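Local coordinates for protein diguanylate cyclase/phosphodiesterase (Caldicellulosiruptor saccharolyticus, PDB 3MTK) that probably acts as a phosphodiesterase on cyclic di-GMP in its full-length, multidomain form, of which this chain is the GGDEF domain, at residues Asn19-Trp24 with Ala89-Ser94; Arg23-Lys28 with Asn139-Cys144; Asp60-His65 with Asn117-Asn122. All coordinates share one frame; numbering follows the deposited sequence.

How the contacts relate
All three contacts are buried, apolar and without a hydrogen bond across them, though contact 2 includes the partly exposed Met-141; they differ in what they join. Contacts 1 and 2 both use helix 18-30: contact 1 sets it against strand 87-93 of the main sheet, contact 2 against helix 137-154. Their centres are 7 Å apart, and they merge through Leu-21 CD2 and Met-141 CE (3.6 Å) and through Ile-91 CD1 and Leu-25 CD2 (4.0 Å). Contact 3 lies across the chain's centre, about 23 Å from contact 1 and 28 Å from contact 2, centre to centre. It joins helix 56-74 to a short hairpin; beside it, His-65 bonds back to Glu-61 O of its own helix.

Contact 1 of 3, residues Asn19-Trp24 with Ala89-Ser94; sequences NSLIRW and AIICKS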
# COMPACT_ATOMS: atom_id res chain seq x y z
N ASN A 19 -9.64 3.05 8.58
CA ASN A 19 -10.33 2.61 9.79
C ASN A 19 -10.34 1.07 9.82
O ASN A 19 -10.07 0.46 10.87
CB ASN A 19 -11.77 3.13 9.82
CG ASN A 19 -11.84 4.62 10.05
OD1 ASN A 19 -11.06 5.17 10.82
ND2 ASN A 19 -12.79 5.28 9.40
N SER A 20 -10.64 0.47 8.68
CA SER A 20 -10.67 -0.97 8.56
C SER A 20 -9.27 -1.52 8.79
O SER A 20 -9.11 -2.57 9.40
CB SER A 20 -11.17 -1.37 7.18
OG SER A 20 -12.44 -0.79 6.93
N LEU A 21 -8.26 -0.79 8.32
CA LEU A 21 -6.87 -1.21 8.52
C LEU A 21 -6.59 -1.29 10.02
O LEU A 21 -5.93 -2.21 10.49
CB LEU A 21 -5.89 -0.22 7.89
CG LEU A 21 -4.41 -0.42 8.27
CD1 LEU A 21 -3.97 -1.81 7.86
CD2 LEU A 21 -3.53 0.62 7.59
N ILE A 22 -7.09 -0.30 10.76
CA ILE A 22 -6.88 -0.26 12.19
C ILE A 22 -7.54 -1.42 12.94
O ILE A 22 -6.89 -2.08 13.77
CB ILE A 22 -7.35 1.09 12.75
CG1 ILE A 22 -6.40 2.19 12.26
CG2 ILE A 22 -7.42 1.04 14.27
CD1 ILE A 22 -6.77 3.59 12.71
N ARG A 23 -8.81 -1.69 12.66
CA ARG A 23 -9.49 -2.81 13.32
C ARG A 23 -8.67 -4.08 13.08
O ARG A 23 -8.26 -4.74 14.02
CB ARG A 23 -10.90 -3.04 12.75
CG ARG A 23 -11.97 -2.09 13.24
CD ARG A 23 -13.36 -2.67 12.94
NE ARG A 23 -13.42 -3.23 11.59
CZ ARG A 23 -14.46 -3.87 11.08
NH1 ARG A 23 -15.56 -4.04 11.81
NH2 ARG A 23 -14.40 -4.35 9.84
N TRP A 24 -8.45 -4.40 11.81
CA TRP A 24 -7.69 -5.59 11.48
C TRP A 24 -6.30 -5.60 12.08
O TRP A 24 -5.74 -6.66 12.31
CB TRP A 24 -7.63 -5.80 9.96
CG TRP A 24 -8.81 -6.59 9.42
CD1 TRP A 24 -9.27 -7.79 9.89
CD2 TRP A 24 -9.63 -6.25 8.30
NE1 TRP A 24 -10.33 -8.22 9.13
CE2 TRP A 24 -10.57 -7.30 8.14
CE3 TRP A 24 -9.66 -5.17 7.41
CZ2 TRP A 24 -11.54 -7.29 7.12
CZ3 TRP A 24 -10.62 -5.16 6.39
CH2 TRP A 24 -11.54 -6.22 6.26
N ALA A 89 -2.16 0.24 1.61
CA ALA A 89 -1.59 -0.56 2.70
C ALA A 89 -1.89 -2.05 2.51
O ALA A 89 -2.94 -2.42 1.99
CB ALA A 89 -2.17 -0.09 4.04
N ILE A 90 -0.95 -2.89 2.92
CA ILE A 90 -1.14 -4.32 2.81
C ILE A 90 -0.77 -5.02 4.11
O ILE A 90 0.17 -4.63 4.80
CB ILE A 90 -0.26 -4.95 1.71
CG1 ILE A 90 -0.48 -4.25 0.37
CG2 ILE A 90 -0.57 -6.44 1.60
CD1 ILE A 90 -1.84 -4.49 -0.24
N ILE A 91 -1.54 -6.05 4.45
CA ILE A 91 -1.26 -6.87 5.61
C ILE A 91 -0.87 -8.17 4.94
O ILE A 91 -1.67 -8.71 4.18
CB ILE A 91 -2.49 -7.17 6.46
CG1 ILE A 91 -3.15 -5.87 6.94
CG2 ILE A 91 -2.10 -8.06 7.62
CD1 ILE A 91 -2.31 -5.06 7.87
N CYS A 92 0.32 -8.67 5.20
CA CYS A 92 0.71 -9.92 4.57
C CYS A 92 1.64 -10.78 5.41
O CYS A 92 2.53 -10.28 6.10
CB CYS A 92 1.39 -9.66 3.22
SG CYS A 92 3.07 -9.07 3.38
N LYS A 93 1.42 -12.09 5.33
CA LYS A 93 2.25 -13.05 6.04
C LYS A 93 3.21 -13.55 4.96
O LYS A 93 2.77 -13.97 3.89
CB LYS A 93 1.39 -14.20 6.57
CG LYS A 93 0.49 -14.83 5.51
CD LYS A 93 -0.36 -15.96 6.08
CE LYS A 93 -1.14 -16.66 4.98
NZ LYS A 93 -2.00 -17.75 5.51
N SER A 94 4.51 -13.47 5.22
CA SER A 94 5.48 -13.91 4.23
C SER A 94 6.84 -14.26 4.80
O SER A 94 7.45 -13.49 5.54
CB SER A 94 5.64 -12.83 3.16
OG SER A 94 4.39 -12.53 2.56
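The backbone bond from Trp-24 N to Ser-20 O (3.1 Å) closes the helical turn from which Leu-21 reaches Ala-89 and Ile-91. This is helix-on-sheet packing in the alpha/beta fold of the GGDEF domain: helix 18-30 lies over strand 87-93. That strand pairs with strand 79-84 in the hairpin whose turn, in this family, carries the GGDEF signature, here in altered form. Ala-89 and Ile-91 point toward the helix, while Ile-90 between them points away, as alternation along a strand requires. Leu-21 straddles the pair with its two methyls. Its CG stands anti to the backbone N (chi1 169°), which extends the branch from the helix toward the strand; CD2 then meets Ala-89 CB at 3.9 Å. Trp-24 starts toward the strand, but its indole turns off to lie against Pro-16 and Lys-79. Away from the contact itself, Ser-20 OG and Asn-19 ND2 bond to Phe-8 O and Ala-7 O, tying the helix to the N-terminal part of the chain. Leu-39 of the neighbouring strand 37-44 touches both Leu-21 and Ile-91, and Phe-81 packs on Ile-91 from strand 79-84. The leucine and isoleucine side chains run at a slant to each other, and their closest approach is methyl to methyl, Leu-21 CD1 lying 3.6 Å from Ile-91 CD1.

Contact 2 of 3, residues Arg23-Lys28 with Asn139-Cys144; sequences RWLNLK and NLMRRC
Helix-to-helix packing joins Leu-25 of helix 18-30 to Leu-140 and Met-141 of helix 137-154, between two helices that pack against the main sheet of the GGDEF domain. Leu-25 is the single residue of 23-28 that makes the contact, and its two methyls divide the work. CD1 lies against the selenomethionine at position 141, 3.6 Å from Met-141 CG and 4.1 Å from its SE, touching the shaft of the chain rather than its end. CD2 meets Leu-140 CD1 at a looser 4.2 Å. Both leucines point toward the opposite helix, and their CA atoms, 8.7 Å apart, mark the closest approach of the two backbones here. In this alpha/beta fold the two helices lean on the same sheet: Cys-144, one turn after Leu-140, rests on Leu-39 and Phe-41 of strand 37-44, and Met-141 also touches Phe-41. The selenomethionine leaves its helix with CG anti to the carbonyl carbon (chi1 -66°), crosses Leu-25 at a slant, and bends at its last torsion (chi3 61°). That bend brings CE against Leu-21; the side chain also packs on Lys-18 and Ile-22, so it reaches more than one turn of the neighbouring helix. Ala-137 adds a further apolar partner for Leu-25. The helical turn after Leu-140 is closed by Cys-144 N bonding to Leu-140 O (2.9 Å), and Lys-28 N bonds in the same way to Trp-24 O (3.0 Å).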
# COMPACT_ATOMS: atom_id res chain seq x y z
N ARG A 23 -8.81 -1.69 12.66
CA ARG A 23 -9.49 -2.81 13.32
C ARG A 23 -8.67 -4.08 13.08
O ARG A 23 -8.26 -4.74 14.02
CB ARG A 23 -10.90 -3.04 12.75
CG ARG A 23 -11.97 -2.09 13.24
CD ARG A 23 -13.36 -2.67 12.94
NE ARG A 23 -13.42 -3.23 11.59
CZ ARG A 23 -14.46 -3.87 11.08
NH1 ARG A 23 -15.56 -4.04 11.81
NH2 ARG A 23 -14.40 -4.35 9.84
N TRP A 24 -8.45 -4.40 11.81
CA TRP A 24 -7.69 -5.59 11.48
C TRP A 24 -6.30 -5.60 12.08
O TRP A 24 -5.74 -6.66 12.31
CB TRP A 24 -7.63 -5.80 9.96
CG TRP A 24 -8.81 -6.59 9.42
CD1 TRP A 24 -9.27 -7.79 9.89
CD2 TRP A 24 -9.63 -6.25 8.30
NE1 TRP A 24 -10.33 -8.22 9.13
CE2 TRP A 24 -10.57 -7.30 8.14
CE3 TRP A 24 -9.66 -5.17 7.41
CZ2 TRP A 24 -11.54 -7.29 7.12
CZ3 TRP A 24 -10.62 -5.16 6.39
CH2 TRP A 24 -11.54 -6.22 6.26
N LEU A 25 -5.73 -4.42 12.34
CA LEU A 25 -4.41 -4.36 12.94
C LEU A 25 -4.48 -4.78 14.41
O LEU A 25 -3.69 -5.61 14.86
CB LEU A 25 -3.82 -2.96 12.84
CG LEU A 25 -2.99 -2.67 11.57
CD1 LEU A 25 -2.56 -1.21 11.55
CD2 LEU A 25 -1.78 -3.58 11.54
N ASN A 26 -5.42 -4.21 15.15
CA ASN A 26 -5.58 -4.55 16.56
C ASN A 26 -5.82 -6.04 16.71
O ASN A 26 -5.33 -6.68 17.64
CB ASN A 26 -6.76 -3.80 17.18
CG ASN A 26 -6.57 -2.30 17.15
OD1 ASN A 26 -5.44 -1.81 17.24
ND2 ASN A 26 -7.67 -1.56 17.05
N LEU A 27 -6.58 -6.60 15.77
CA LEU A 27 -6.87 -8.02 15.80
C LEU A 27 -5.57 -8.80 15.65
O LEU A 27 -5.19 -9.58 16.53
CB LEU A 27 -7.81 -8.39 14.65
CG LEU A 27 -8.61 -9.67 14.86
CD1 LEU A 27 -9.90 -9.32 15.59
CD2 LEU A 27 -8.91 -10.33 13.52
N LYS A 28 -4.90 -8.57 14.53
CA LYS A 28 -3.65 -9.24 14.20
C LYS A 28 -2.60 -9.22 15.31
O LYS A 28 -1.90 -10.20 15.51
CB LYS A 28 -3.04 -8.63 12.93
CG LYS A 28 -3.72 -9.05 11.63
CD LYS A 28 -3.31 -10.47 11.24
CE LYS A 28 -3.85 -10.85 9.86
NZ LYS A 28 -3.33 -12.19 9.39
N ASN A 139 1.14 3.00 16.48
CA ASN A 139 2.60 2.87 16.48
C ASN A 139 3.17 2.10 15.29
O ASN A 139 4.25 2.41 14.81
CB ASN A 139 3.07 2.22 17.79
CG ASN A 139 2.74 3.06 19.00
OD1 ASN A 139 1.58 3.42 19.23
ND2 ASN A 139 3.76 3.39 19.80
N LEU A 140 2.43 1.09 14.83
CA LEU A 140 2.86 0.29 13.69
C LEU A 140 2.73 1.11 12.42
O LEU A 140 3.63 1.12 11.57
CB LEU A 140 1.98 -0.95 13.56
CG LEU A 140 2.31 -2.17 14.42
CD1 LEU A 140 1.06 -3.03 14.60
CD2 LEU A 140 3.43 -2.97 13.76
N MSE A 141 1.59 1.78 12.30
CA MSE A 141 1.34 2.61 11.14
C MSE A 141 2.35 3.74 11.11
O MSE A 141 2.77 4.17 10.05
CB MSE A 141 -0.08 3.16 11.20
CG MSE A 141 -1.09 2.07 11.07
SE MSE A 141 -2.83 2.79 10.80
CE MSE A 141 -2.50 3.72 9.13
N ARG A 142 2.74 4.21 12.29
CA ARG A 142 3.73 5.26 12.37
C ARG A 142 5.05 4.68 11.87
O ARG A 142 5.73 5.29 11.06
CB ARG A 142 3.89 5.73 13.81
CG ARG A 142 2.71 6.53 14.32
CD ARG A 142 2.89 6.92 15.77
NE ARG A 142 1.98 8.00 16.13
CZ ARG A 142 1.79 8.45 17.36
NH1 ARG A 142 2.46 7.91 18.37
NH2 ARG A 142 0.95 9.44 17.59
N ARG A 143 5.38 3.48 12.34
CA ARG A 143 6.62 2.85 11.92
C ARG A 143 6.71 2.66 10.41
O ARG A 143 7.79 2.81 9.82
CB ARG A 143 6.80 1.52 12.60
CG ARG A 143 8.17 0.94 12.37
CD ARG A 143 8.34 -0.29 13.21
NE ARG A 143 7.99 -0.00 14.60
CZ ARG A 143 7.72 -0.94 15.49
NH1 ARG A 143 7.75 -2.22 15.13
NH2 ARG A 143 7.41 -0.61 16.73
N CYS A 144 5.60 2.30 9.78
CA CYS A 144 5.58 2.10 8.34
C CYS A 144 5.79 3.43 7.66
O CYS A 144 6.52 3.53 6.67
CB CYS A 144 4.24 1.54 7.89
SG CYS A 144 4.36 -0.17 7.43

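Contact 3 of 3, residues Asp60-His65 with Asn117-Asn122; sequences DELIIH and NLIRVN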
# COMPACT_ATOMS: atom_id res chain seq x y z
N ASP A 60 -8.39 9.02 -11.56
CA ASP A 60 -9.17 8.22 -10.63
C ASP A 60 -9.27 6.81 -11.21
O ASP A 60 -9.28 5.82 -10.48
CB ASP A 60 -10.55 8.83 -10.40
CG ASP A 60 -10.48 10.09 -9.53
OD1 ASP A 60 -9.71 10.10 -8.55
OD2 ASP A 60 -11.19 11.07 -9.83
N GLU A 61 -9.30 6.73 -12.54
CA GLU A 61 -9.36 5.45 -13.23
C GLU A 61 -8.05 4.72 -13.00
O GLU A 61 -8.01 3.52 -12.76
CB GLU A 61 -9.59 5.66 -14.73
CG GLU A 61 -11.02 5.41 -15.18
CD GLU A 61 -11.42 3.95 -15.06
OE1 GLU A 61 -10.76 3.11 -15.71
OE2 GLU A 61 -12.38 3.64 -14.32
N LEU A 62 -6.96 5.47 -13.08
CA LEU A 62 -5.62 4.95 -12.87
C LEU A 62 -5.53 4.33 -11.46
O LEU A 62 -5.02 3.22 -11.27
CB LEU A 62 -4.62 6.09 -12.98
CG LEU A 62 -3.21 5.83 -13.50
CD1 LEU A 62 -2.30 6.87 -12.86
CD2 LEU A 62 -2.73 4.41 -13.19
N ILE A 63 -6.03 5.07 -10.46
CA ILE A 63 -6.01 4.62 -9.07
C ILE A 63 -6.75 3.29 -8.97
O ILE A 63 -6.29 2.36 -8.31
CB ILE A 63 -6.69 5.66 -8.13
CG1 ILE A 63 -5.88 6.96 -8.10
CG2 ILE A 63 -6.79 5.12 -6.71
CD1 ILE A 63 -4.52 6.81 -7.48
N ILE A 64 -7.91 3.20 -9.62
CA ILE A 64 -8.65 1.95 -9.58
C ILE A 64 -7.76 0.87 -10.16
O ILE A 64 -7.53 -0.17 -9.53
CB ILE A 64 -9.97 2.02 -10.40
CG1 ILE A 64 -10.96 2.96 -9.70
CG2 ILE A 64 -10.58 0.63 -10.52
CD1 ILE A 64 -12.30 3.08 -10.43
N HIS A 65 -7.23 1.11 -11.36
CA HIS A 65 -6.32 0.15 -12.00
C HIS A 65 -5.25 -0.27 -11.00
O HIS A 65 -4.99 -1.46 -10.82
CB HIS A 65 -5.64 0.76 -13.22
CG HIS A 65 -6.44 0.64 -14.48
ND1 HIS A 65 -7.72 1.13 -14.60
CD2 HIS A 65 -6.13 0.09 -15.68
CE1 HIS A 65 -8.17 0.88 -15.81
NE2 HIS A 65 -7.23 0.26 -16.49
N ASN A 117 -4.94 5.33 -22.80
CA ASN A 117 -3.78 6.07 -22.30
C ASN A 117 -2.78 5.13 -21.64
O ASN A 117 -3.07 4.51 -20.61
CB ASN A 117 -4.23 7.12 -21.29
CG ASN A 117 -5.08 8.21 -21.91
OD1 ASN A 117 -4.56 9.20 -22.43
ND2 ASN A 117 -6.39 8.03 -21.87
N LEU A 118 -1.59 5.01 -22.23
CA LEU A 118 -0.55 4.15 -21.69
C LEU A 118 0.13 4.97 -20.60
O LEU A 118 0.79 5.97 -20.89
CB LEU A 118 0.47 3.78 -22.77
CG LEU A 118 1.33 2.56 -22.43
CD1 LEU A 118 0.50 1.30 -22.65
CD2 LEU A 118 2.59 2.52 -23.30
N ILE A 119 -0.00 4.53 -19.35
CA ILE A 119 0.58 5.29 -18.25
C ILE A 119 1.52 4.50 -17.36
O ILE A 119 1.26 3.35 -16.99
CB ILE A 119 -0.54 5.91 -17.39
CG1 ILE A 119 -1.48 6.70 -18.29
CG2 ILE A 119 0.05 6.82 -16.31
CD1 ILE A 119 -2.71 7.22 -17.58
N ARG A 120 2.62 5.15 -17.02
CA ARG A 120 3.63 4.57 -16.16
C ARG A 120 3.77 5.48 -14.94
O ARG A 120 3.85 6.70 -15.08
CB ARG A 120 4.97 4.50 -16.90
CG ARG A 120 5.15 3.25 -17.74
CD ARG A 120 6.40 3.35 -18.59
NE ARG A 120 6.99 2.04 -18.86
CZ ARG A 120 7.58 1.28 -17.94
NH1 ARG A 120 7.66 1.68 -16.68
NH2 ARG A 120 8.09 0.10 -18.28
N VAL A 121 3.77 4.89 -13.75
CA VAL A 121 3.90 5.65 -12.52
C VAL A 121 5.00 5.07 -11.66
O VAL A 121 5.40 3.93 -11.85
CB VAL A 121 2.62 5.61 -11.70
CG1 VAL A 121 1.56 6.47 -12.35
CG2 VAL A 121 2.15 4.17 -11.57
N ASN A 122 5.45 5.87 -10.71
CA ASN A 122 6.49 5.46 -9.78
C ASN A 122 5.89 5.27 -8.41
O ASN A 122 4.82 5.81 -8.13
CB ASN A 122 7.57 6.53 -9.72
CG ASN A 122 8.43 6.52 -10.95
OD1 ASN A 122 8.98 7.55 -11.34
ND2 ASN A 122 8.55 5.36 -11.57
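The small antiparallel hairpin of strands 112-114 and 117-119 is packed against helix 56-74 through Leu-62, which meets Ile-119 in the hairpin and Val-121 in the following loop. One methyl does the touching: Leu-62 CD1 lies 3.9 Å from Val-121 CG1 and 4.2 Å from Ile-119 CG2. Leu-62 and Val-121 approach tip to tip, whereas Ile-119 runs at a slant past the leucine. Ile-119 and Val-121 both point toward the helix; Arg-120 between them points away. In this GGDEF domain the hairpin stands apart from the main sheet, and Tyr-112 of its other strand adds to the apolar cluster by touching Leu-62 and Val-121. Leu-50 of helix 47-54 packs on the same two residues. Val-121 sets CG1 anti to its carbonyl carbon (chi1 -73°), which brings that methyl to the leucine. Beside the cluster, Glu-61 O accepts two bonds from His-65, one from the backbone N at 2.9 Å and one from ND1 at 3.0 Å. The ND1 bond is bent, 135° at the hydrogen, and reaches the oxygen from above the carbonyl plane. NE2 bonds weakly to Asn-113 O; with both nitrogens donating, the ring is probably protonated and its rotation limited.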